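Local structure of F5/8 type C domain protein (Bacteroides ovatus, 4ZRX) at residues Ala28-Tyr37 and Asp394-Glu402; Asn240-Arg251 and Leu274-Ser285. The protein is a putative alpha-L-fucosidase that probably releases alpha-linked L-fucose from glycans by hydrolysis and also carries an F5/8 type C domain of the kind that often binds carbohydrate. All coordinates share one frame; numbering follows the deposited sequence.

Interaction 1. Residues Ala28-Tyr37 and Asp394-Glu402; sequences ARLVPTPQQY and DITKGQRVE. With EDO (1,2-ethanediol), chain C.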
# COMPACT_ATOMS: atom_id res chain seq x y z
N ALA A 28 5.71 25.97 -10.27
CA ALA A 28 4.30 25.90 -10.58
C ALA A 28 4.07 25.49 -12.02
O ALA A 28 2.96 25.06 -12.37
CB ALA A 28 3.63 27.28 -10.30
N ARG A 29 5.07 25.64 -12.88
CA ARG A 29 4.88 25.36 -14.29
C ARG A 29 5.65 24.16 -14.76
O ARG A 29 5.85 23.95 -15.96
CB ARG A 29 5.26 26.60 -15.09
CG ARG A 29 4.30 27.72 -14.82
CD ARG A 29 4.67 28.98 -15.58
NE ARG A 29 5.88 29.57 -15.04
CZ ARG A 29 7.07 29.59 -15.64
NH1 ARG A 29 7.26 29.06 -16.84
NH2 ARG A 29 8.09 30.17 -15.03
N LEU A 30 6.06 23.32 -13.80
CA LEU A 30 6.70 22.06 -14.09
C LEU A 30 5.62 20.99 -14.27
O LEU A 30 4.74 20.86 -13.43
CB LEU A 30 7.61 21.70 -12.94
CG LEU A 30 8.27 20.33 -12.92
CD1 LEU A 30 9.23 20.19 -14.11
CD2 LEU A 30 9.02 20.13 -11.63
N VAL A 31 5.69 20.25 -15.36
CA VAL A 31 4.60 19.40 -15.81
C VAL A 31 5.09 17.98 -16.20
O VAL A 31 6.22 17.83 -16.56
CB VAL A 31 3.81 20.03 -16.96
CG1 VAL A 31 3.29 21.36 -16.56
CG2 VAL A 31 4.61 20.08 -18.24
N PRO A 32 4.23 16.95 -16.10
CA PRO A 32 4.60 15.59 -16.55
C PRO A 32 4.79 15.48 -18.06
O PRO A 32 4.21 16.27 -18.85
CB PRO A 32 3.39 14.71 -16.13
CG PRO A 32 2.25 15.71 -15.93
CD PRO A 32 2.88 16.98 -15.50
N THR A 33 5.59 14.50 -18.48
CA THR A 33 5.57 14.04 -19.88
C THR A 33 4.23 13.43 -20.17
O THR A 33 3.51 13.04 -19.25
CB THR A 33 6.65 12.96 -20.12
OG1 THR A 33 6.36 11.81 -19.34
CG2 THR A 33 7.99 13.44 -19.75
N PRO A 34 3.88 13.23 -21.47
CA PRO A 34 2.67 12.46 -21.77
C PRO A 34 2.68 11.06 -21.15
O PRO A 34 1.63 10.57 -20.74
CB PRO A 34 2.70 12.36 -23.30
CG PRO A 34 3.40 13.61 -23.68
CD PRO A 34 4.53 13.72 -22.71
N GLN A 35 3.85 10.45 -21.10
CA GLN A 35 3.95 9.08 -20.52
C GLN A 35 3.68 9.09 -19.01
O GLN A 35 2.98 8.22 -18.48
CB GLN A 35 5.30 8.46 -20.82
CG GLN A 35 5.58 8.28 -22.33
CD GLN A 35 6.29 9.49 -23.00
OE1 GLN A 35 6.24 10.62 -22.58
NE2 GLN A 35 6.97 9.20 -24.09
N GLN A 36 4.22 10.08 -18.34
CA GLN A 36 3.95 10.21 -16.90
C GLN A 36 2.52 10.52 -16.62
O GLN A 36 1.97 10.06 -15.61
CB GLN A 36 4.84 11.26 -16.31
CG GLN A 36 6.29 10.87 -16.21
CD GLN A 36 7.09 12.03 -15.69
OE1 GLN A 36 7.03 13.14 -16.28
NE2 GLN A 36 7.83 11.85 -14.62
N TYR A 37 1.90 11.33 -17.46
CA TYR A 37 0.51 11.69 -17.28
C TYR A 37 -0.38 10.52 -17.51
O TYR A 37 -1.27 10.23 -16.71
CB TYR A 37 0.17 12.82 -18.24
CG TYR A 37 -1.17 13.42 -18.04
CD1 TYR A 37 -1.43 14.23 -16.97
CD2 TYR A 37 -2.18 13.18 -18.92
CE1 TYR A 37 -2.72 14.79 -16.81
CE2 TYR A 37 -3.42 13.76 -18.77
CZ TYR A 37 -3.66 14.57 -17.75
OH TYR A 37 -4.89 15.09 -17.54
N ASP A 394 -5.64 20.47 -12.58
CA ASP A 394 -5.16 20.24 -13.90
C ASP A 394 -3.66 20.21 -13.95
O ASP A 394 -3.02 21.23 -14.33
CB ASP A 394 -5.65 21.33 -14.86
CG ASP A 394 -5.25 21.09 -16.28
OD1 ASP A 394 -4.64 20.02 -16.58
OD2 ASP A 394 -5.56 22.02 -17.14
N ILE A 395 -3.10 19.02 -13.73
CA ILE A 395 -1.66 18.88 -13.58
C ILE A 395 -0.92 19.03 -14.91
O ILE A 395 0.30 19.11 -14.93
CB ILE A 395 -1.26 17.59 -12.84
CG1 ILE A 395 -1.81 16.38 -13.57
CG2 ILE A 395 -1.71 17.66 -11.39
CD1 ILE A 395 -1.20 15.08 -13.08
N THR A 396 -1.65 19.12 -16.02
CA THR A 396 -1.02 19.51 -17.31
C THR A 396 -0.46 20.89 -17.28
O THR A 396 0.26 21.25 -18.21
CB THR A 396 -1.96 19.33 -18.59
OG1 THR A 396 -2.99 20.33 -18.62
CG2 THR A 396 -2.58 17.97 -18.60
N LYS A 397 -0.82 21.69 -16.28
CA LYS A 397 -0.31 23.01 -16.10
C LYS A 397 0.47 23.15 -14.82
O LYS A 397 0.85 24.25 -14.44
CB LYS A 397 -1.48 24.00 -16.15
CG LYS A 397 -2.23 23.93 -17.46
CD LYS A 397 -3.29 24.99 -17.56
CE LYS A 397 -3.98 24.84 -18.92
NZ LYS A 397 -5.28 25.53 -18.93
N GLY A 398 0.72 22.05 -14.12
CA GLY A 398 1.56 22.05 -12.94
C GLY A 398 0.81 21.69 -11.67
O GLY A 398 -0.45 21.62 -11.66
N GLN A 399 1.56 21.53 -10.59
CA GLN A 399 0.97 21.26 -9.29
C GLN A 399 1.07 22.52 -8.45
O GLN A 399 2.16 22.96 -8.18
CB GLN A 399 1.72 20.10 -8.59
CG GLN A 399 1.01 19.74 -7.31
CD GLN A 399 1.61 18.61 -6.55
OE1 GLN A 399 2.51 17.92 -7.02
NE2 GLN A 399 1.02 18.32 -5.41
N ARG A 400 -0.06 23.07 -8.00
CA ARG A 400 -0.06 24.43 -7.44
C ARG A 400 -0.72 24.59 -6.09
O ARG A 400 -0.32 25.44 -5.34
CB ARG A 400 -0.72 25.37 -8.44
CG ARG A 400 0.01 25.33 -9.78
CD ARG A 400 -0.55 26.30 -10.75
NE ARG A 400 0.18 26.26 -12.01
CZ ARG A 400 0.21 27.25 -12.89
NH1 ARG A 400 -0.47 28.38 -12.69
NH2 ARG A 400 0.89 27.09 -14.02
N VAL A 401 -1.72 23.80 -5.78
CA VAL A 401 -2.47 23.95 -4.54
C VAL A 401 -1.61 23.55 -3.35
O VAL A 401 -0.91 22.55 -3.36
CB VAL A 401 -3.82 23.23 -4.56
CG1 VAL A 401 -4.54 23.33 -3.21
CG2 VAL A 401 -4.71 23.85 -5.65
N GLU A 402 -1.59 24.48 -2.37
CA GLU A 402 -0.82 24.29 -1.15
C GLU A 402 -1.66 24.13 0.13
O GLU A 402 -1.19 23.50 1.08
CB GLU A 402 0.15 25.41 -0.97
CG GLU A 402 1.19 25.45 -2.04
CD GLU A 402 2.06 26.69 -1.98
OE1 GLU A 402 1.46 27.79 -1.92
OE2 GLU A 402 3.37 26.60 -1.98
C1 EDO C . 0.93 15.67 -20.36
O1 EDO C . 1.16 16.02 -21.73
C2 EDO C . 0.69 16.88 -19.50
O2 EDO C . 1.90 17.51 -19.07
O HOH W 1 4.32 21.60 -10.93
O HOH W 2 -5.10 17.18 -15.92

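Interaction 2. Residues Asn240-Arg251 and Leu274-Ser285; sequences NATVLTPGIYAR and LEKATELFWYPS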
# COMPACT_ATOMS: atom_id res chain seq x y z
N ASN A 240 4.54 16.11 -6.26
CA ASN A 240 5.14 15.39 -7.37
C ASN A 240 6.04 16.25 -8.20
O ASN A 240 6.80 15.76 -9.03
CB ASN A 240 4.04 14.69 -8.15
CG ASN A 240 3.48 13.50 -7.38
OD1 ASN A 240 4.18 12.90 -6.53
ND2 ASN A 240 2.27 13.18 -7.63
N ALA A 241 5.94 17.56 -8.01
CA ALA A 241 6.97 18.49 -8.41
C ALA A 241 7.91 18.54 -7.17
O ALA A 241 7.59 19.17 -6.17
CB ALA A 241 6.38 19.90 -8.70
N THR A 242 9.01 17.80 -7.24
CA THR A 242 9.79 17.46 -6.06
C THR A 242 11.26 17.81 -6.21
O THR A 242 11.83 17.84 -7.34
CB THR A 242 9.64 15.93 -5.71
OG1 THR A 242 10.43 15.67 -4.56
CG2 THR A 242 10.06 15.00 -6.87
N VAL A 243 11.87 18.14 -5.09
CA VAL A 243 13.32 18.38 -5.02
C VAL A 243 14.12 17.08 -4.99
O VAL A 243 15.37 17.10 -5.08
CB VAL A 243 13.66 19.23 -3.80
CG1 VAL A 243 12.94 20.52 -3.83
CG2 VAL A 243 13.38 18.50 -2.48
N LEU A 244 13.46 15.93 -4.75
CA LEU A 244 14.17 14.66 -4.67
C LEU A 244 14.76 14.29 -6.03
O LEU A 244 14.03 14.17 -6.98
CB LEU A 244 13.27 13.54 -4.14
CG LEU A 244 13.98 12.20 -3.83
CD1 LEU A 244 14.91 12.25 -2.66
CD2 LEU A 244 12.88 11.08 -3.65
N THR A 245 16.07 14.05 -6.07
CA THR A 245 16.77 13.81 -7.31
C THR A 245 16.65 12.30 -7.57
O THR A 245 17.05 11.48 -6.72
CB THR A 245 18.25 14.23 -7.24
OG1 THR A 245 18.36 15.61 -6.94
CG2 THR A 245 18.92 13.92 -8.58
N PRO A 246 16.16 11.92 -8.75
CA PRO A 246 16.17 10.51 -9.13
C PRO A 246 17.49 9.84 -8.89
O PRO A 246 18.55 10.39 -9.25
CB PRO A 246 15.79 10.53 -10.61
CG PRO A 246 14.86 11.66 -10.68
CD PRO A 246 15.44 12.72 -9.75
N GLY A 247 17.43 8.65 -8.29
CA GLY A 247 18.63 7.93 -7.86
C GLY A 247 19.57 7.53 -8.99
O GLY A 247 20.75 7.25 -8.77
N ILE A 248 19.05 7.49 -10.22
CA ILE A 248 19.84 7.10 -11.36
C ILE A 248 20.84 8.17 -11.81
O ILE A 248 21.68 7.88 -12.66
CB ILE A 248 18.99 6.69 -12.55
CG1 ILE A 248 18.01 7.81 -12.96
CG2 ILE A 248 18.29 5.35 -12.23
CD1 ILE A 248 17.56 7.67 -14.34
N TYR A 249 20.71 9.39 -11.29
CA TYR A 249 21.58 10.46 -11.71
C TYR A 249 22.79 10.43 -10.81
O TYR A 249 22.69 10.24 -9.60
CB TYR A 249 20.90 11.82 -11.57
CG TYR A 249 19.67 12.02 -12.41
CD1 TYR A 249 19.36 11.22 -13.51
CD2 TYR A 249 18.83 13.05 -12.12
CE1 TYR A 249 18.20 11.46 -14.26
CE2 TYR A 249 17.71 13.29 -12.85
CZ TYR A 249 17.39 12.51 -13.91
OH TYR A 249 16.28 12.83 -14.63
N ALA A 250 23.98 10.64 -11.40
CA ALA A 250 25.20 10.57 -10.62
C ALA A 250 25.19 11.58 -9.46
O ALA A 250 25.68 11.30 -8.38
CB ALA A 250 26.40 10.86 -11.53
N ARG A 251 24.65 12.76 -9.69
CA ARG A 251 24.55 13.79 -8.62
C ARG A 251 23.55 13.54 -7.47
O ARG A 251 23.54 14.26 -6.47
CB ARG A 251 24.20 15.12 -9.26
CG ARG A 251 22.79 15.21 -9.87
CD ARG A 251 22.74 16.46 -10.74
NE ARG A 251 21.43 16.81 -11.28
CZ ARG A 251 20.92 16.32 -12.40
NH1 ARG A 251 21.55 15.38 -13.09
NH2 ARG A 251 19.77 16.77 -12.84
N LEU A 274 12.38 24.26 -1.20
CA LEU A 274 12.85 24.90 -2.45
C LEU A 274 14.02 25.83 -2.27
O LEU A 274 14.82 25.98 -3.20
CB LEU A 274 11.74 25.73 -3.11
CG LEU A 274 10.66 24.90 -3.76
CD1 LEU A 274 9.59 25.83 -4.38
CD2 LEU A 274 11.28 24.00 -4.83
N GLU A 275 14.14 26.40 -1.07
CA GLU A 275 15.19 27.39 -0.76
C GLU A 275 16.58 26.95 -1.15
O GLU A 275 17.28 27.69 -1.81
CB GLU A 275 15.17 27.79 0.72
CG GLU A 275 13.90 28.61 1.15
CD GLU A 275 13.96 30.10 0.81
OE1 GLU A 275 14.92 30.55 0.14
OE2 GLU A 275 13.03 30.83 1.22
N LYS A 276 16.99 25.74 -0.79
CA LYS A 276 18.31 25.29 -1.19
C LYS A 276 18.32 24.44 -2.45
O LYS A 276 19.39 24.06 -2.90
CB LYS A 276 19.09 24.67 -0.03
CG LYS A 276 19.72 25.78 0.87
CD LYS A 276 20.52 25.25 2.04
CE LYS A 276 19.59 24.69 3.11
NZ LYS A 276 20.39 24.20 4.28
N ALA A 277 17.16 24.23 -3.09
CA ALA A 277 17.14 23.44 -4.30
C ALA A 277 17.62 24.24 -5.49
O ALA A 277 17.35 25.43 -5.58
CB ALA A 277 15.72 22.93 -4.58
N THR A 278 18.32 23.60 -6.42
CA THR A 278 18.72 24.28 -7.67
C THR A 278 17.98 23.72 -8.88
O THR A 278 18.22 24.16 -10.00
CB THR A 278 20.25 24.09 -7.94
OG1 THR A 278 20.53 22.69 -8.01
CG2 THR A 278 21.09 24.74 -6.85
N GLU A 279 17.13 22.69 -8.67
CA GLU A 279 16.38 22.12 -9.76
C GLU A 279 15.19 21.37 -9.19
O GLU A 279 15.10 21.18 -7.99
CB GLU A 279 17.25 21.22 -10.62
CG GLU A 279 18.00 20.11 -9.89
CD GLU A 279 18.94 19.33 -10.77
OE1 GLU A 279 18.74 19.25 -12.02
OE2 GLU A 279 19.86 18.71 -10.21
N LEU A 280 14.27 21.02 -10.07
CA LEU A 280 13.04 20.40 -9.66
C LEU A 280 12.61 19.40 -10.70
O LEU A 280 12.86 19.58 -11.90
CB LEU A 280 11.95 21.44 -9.36
CG LEU A 280 10.80 21.04 -8.41
CD1 LEU A 280 11.30 21.03 -6.98
CD2 LEU A 280 9.64 22.07 -8.53
N PHE A 281 11.99 18.33 -10.22
CA PHE A 281 11.68 17.19 -11.05
C PHE A 281 10.21 16.86 -10.99
O PHE A 281 9.66 16.83 -9.90
CB PHE A 281 12.50 15.94 -10.63
CG PHE A 281 13.96 16.18 -10.51
CD1 PHE A 281 14.79 16.06 -11.60
CD2 PHE A 281 14.51 16.53 -9.30
CE1 PHE A 281 16.16 16.32 -11.47
CE2 PHE A 281 15.85 16.79 -9.17
CZ PHE A 281 16.66 16.68 -10.26
N TRP A 282 9.58 16.52 -12.14
CA TRP A 282 8.25 15.89 -12.09
C TRP A 282 8.55 14.40 -11.90
O TRP A 282 9.07 13.68 -12.79
CB TRP A 282 7.38 16.13 -13.33
CG TRP A 282 5.98 15.62 -13.04
CD1 TRP A 282 5.53 14.37 -13.22
CD2 TRP A 282 4.92 16.34 -12.41
NE1 TRP A 282 4.28 14.23 -12.71
CE2 TRP A 282 3.85 15.44 -12.25
CE3 TRP A 282 4.75 17.66 -11.99
CZ2 TRP A 282 2.62 15.82 -11.71
CZ3 TRP A 282 3.52 18.04 -11.43
CH2 TRP A 282 2.47 17.10 -11.31
N TYR A 283 8.25 13.90 -10.70
CA TYR A 283 8.73 12.56 -10.28
C TYR A 283 7.70 12.07 -9.31
O TYR A 283 7.84 12.23 -8.12
CB TYR A 283 10.11 12.73 -9.69
CG TYR A 283 10.93 11.49 -9.39
CD1 TYR A 283 10.91 10.36 -10.25
CD2 TYR A 283 11.82 11.48 -8.32
CE1 TYR A 283 11.65 9.24 -9.98
CE2 TYR A 283 12.59 10.31 -8.05
CZ TYR A 283 12.52 9.23 -8.91
OH TYR A 283 13.34 8.11 -8.68
N PRO A 284 6.63 11.47 -9.83
CA PRO A 284 5.46 11.22 -9.03
C PRO A 284 5.48 9.90 -8.32
O PRO A 284 6.04 8.95 -8.79
CB PRO A 284 4.33 11.24 -10.07
CG PRO A 284 4.97 10.67 -11.29
CD PRO A 284 6.33 11.31 -11.28
N SER A 285 4.82 9.90 -7.18
CA SER A 285 4.83 8.81 -6.21
C SER A 285 4.01 7.59 -6.61
O SER A 285 2.87 7.76 -7.03
CB SER A 285 4.24 9.36 -4.90
OG SER A 285 4.11 8.35 -3.93
O HOH W 3 1.70 10.12 -7.99
O HOH W 4 16.46 19.43 -6.25
O HOH W 5 20.16 17.42 -7.81
O HOH W 6 15.62 6.68 -7.33

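Interaction 1. Residues Ala28-Tyr37 and Asp394-Glu402
R400 turns one face of its guanidinium to A28 CB, which sits off-centre toward the rim. The chain of R400 is extended from CG to NE (chi2 -176°, chi3 179°), which carries the group up to the A28 carbonyl. NE reaches A28 O at 3.0 Å, but the bond is bent and weak, and NH2 adds a second weak one. A firmer bond runs from R400 NH2 to K397 O at 2.9 Å. R29 CG also packs against R400 NH2, with the two guanidinium planes nearly perpendicular; R29 itself pairs with D25.

At the other end, the Y37 ring receives I395 CG1 at its edge, 3.7 Å from CE1. T396 CG2 touches the same ring obliquely. An ethanediol, probably from the crystallisation liquor, lies over one face of Y37 and donates to P32 O.

G398 CA is pressed against A28 O and L30 O, at backbone angles that suit a glycine. The contact joins strand 30-31 and helix 34-42 of the fucosidase region to the loop between strands 388-393 and 401-410 of the following beta domain. A leucine in place of R400 would probably leave A28 O and K397 O, 3.1 Å apart, without the donors they share. The cation probably eases the closeness of these two carbonyl oxygens.

Interaction 2. Residues Asn240-Arg251 and Leu274-Ser285
F281 and Y283 both pack against P246, which touches a face of each ring. P246 CD sits over the centre of the F281 ring, 3.8 Å from its centroid, and P246 CG over the centre of the Y283 ring at 3.7 Å. F281 CE1 meets the edge of Y249 at CE2. T242 CG2 packs against Y283 CB, near the plane of the ring.

R251 grips E279 side-on: NE bonds OE2 at 2.7 Å on its syn lone pair, and NH2 bonds OE1 at 2.8 Å. The two flat groups are nearly coplanar. Y249 CD2 lies over one face of this guanidinium, and H11 is a second partner of E279 OE1.

T242 and F281 form an antiparallel hydrogen-bonded pair, and Y283 N donates to N240 O at 2.9 Å. N240 has CG anti to its backbone carbonyl carbon (chi1 -71°); S285 N donates to its OD1 from above the side-chain amide plane. N240 CB packs over the six-membered ring of W282. T242 OG1 accepts from L244 N in an ST turn and is also hydrogen-bonded to L268 O.

Further out, helix 252-259 touches V243 and L244, helix 20-27 packs on L280, and helix 34-42 lies against P284. Strand 241-242 pairs antiparallel with strand 279-290, which joins the barrel sheet beside 324-328.

Interaction 2 is nested within the chain loop that interaction 1 closes, and their centres lie about 14 Å apart. They touch directly. Q399 OE1 probably accepts a hydrogen bond from N240 N at 2.8 Å, and Q36 NE2 probably donates to W282 O at 2.9 Å. L30 packs between, its O 3.5 Å from W282 CE3 and its CD2 3.5 Å from F281 C. W282 also lies against P32 and Q399. Residues 394-402 connect strands 388-393 and 401-410 of the two sheets of the beta domain after the barrel, so interaction 1 ties that module to the barrel side where interaction 2 adds strand 241-242. The ethanediol belongs to interaction 1 and does not identify a substrate site.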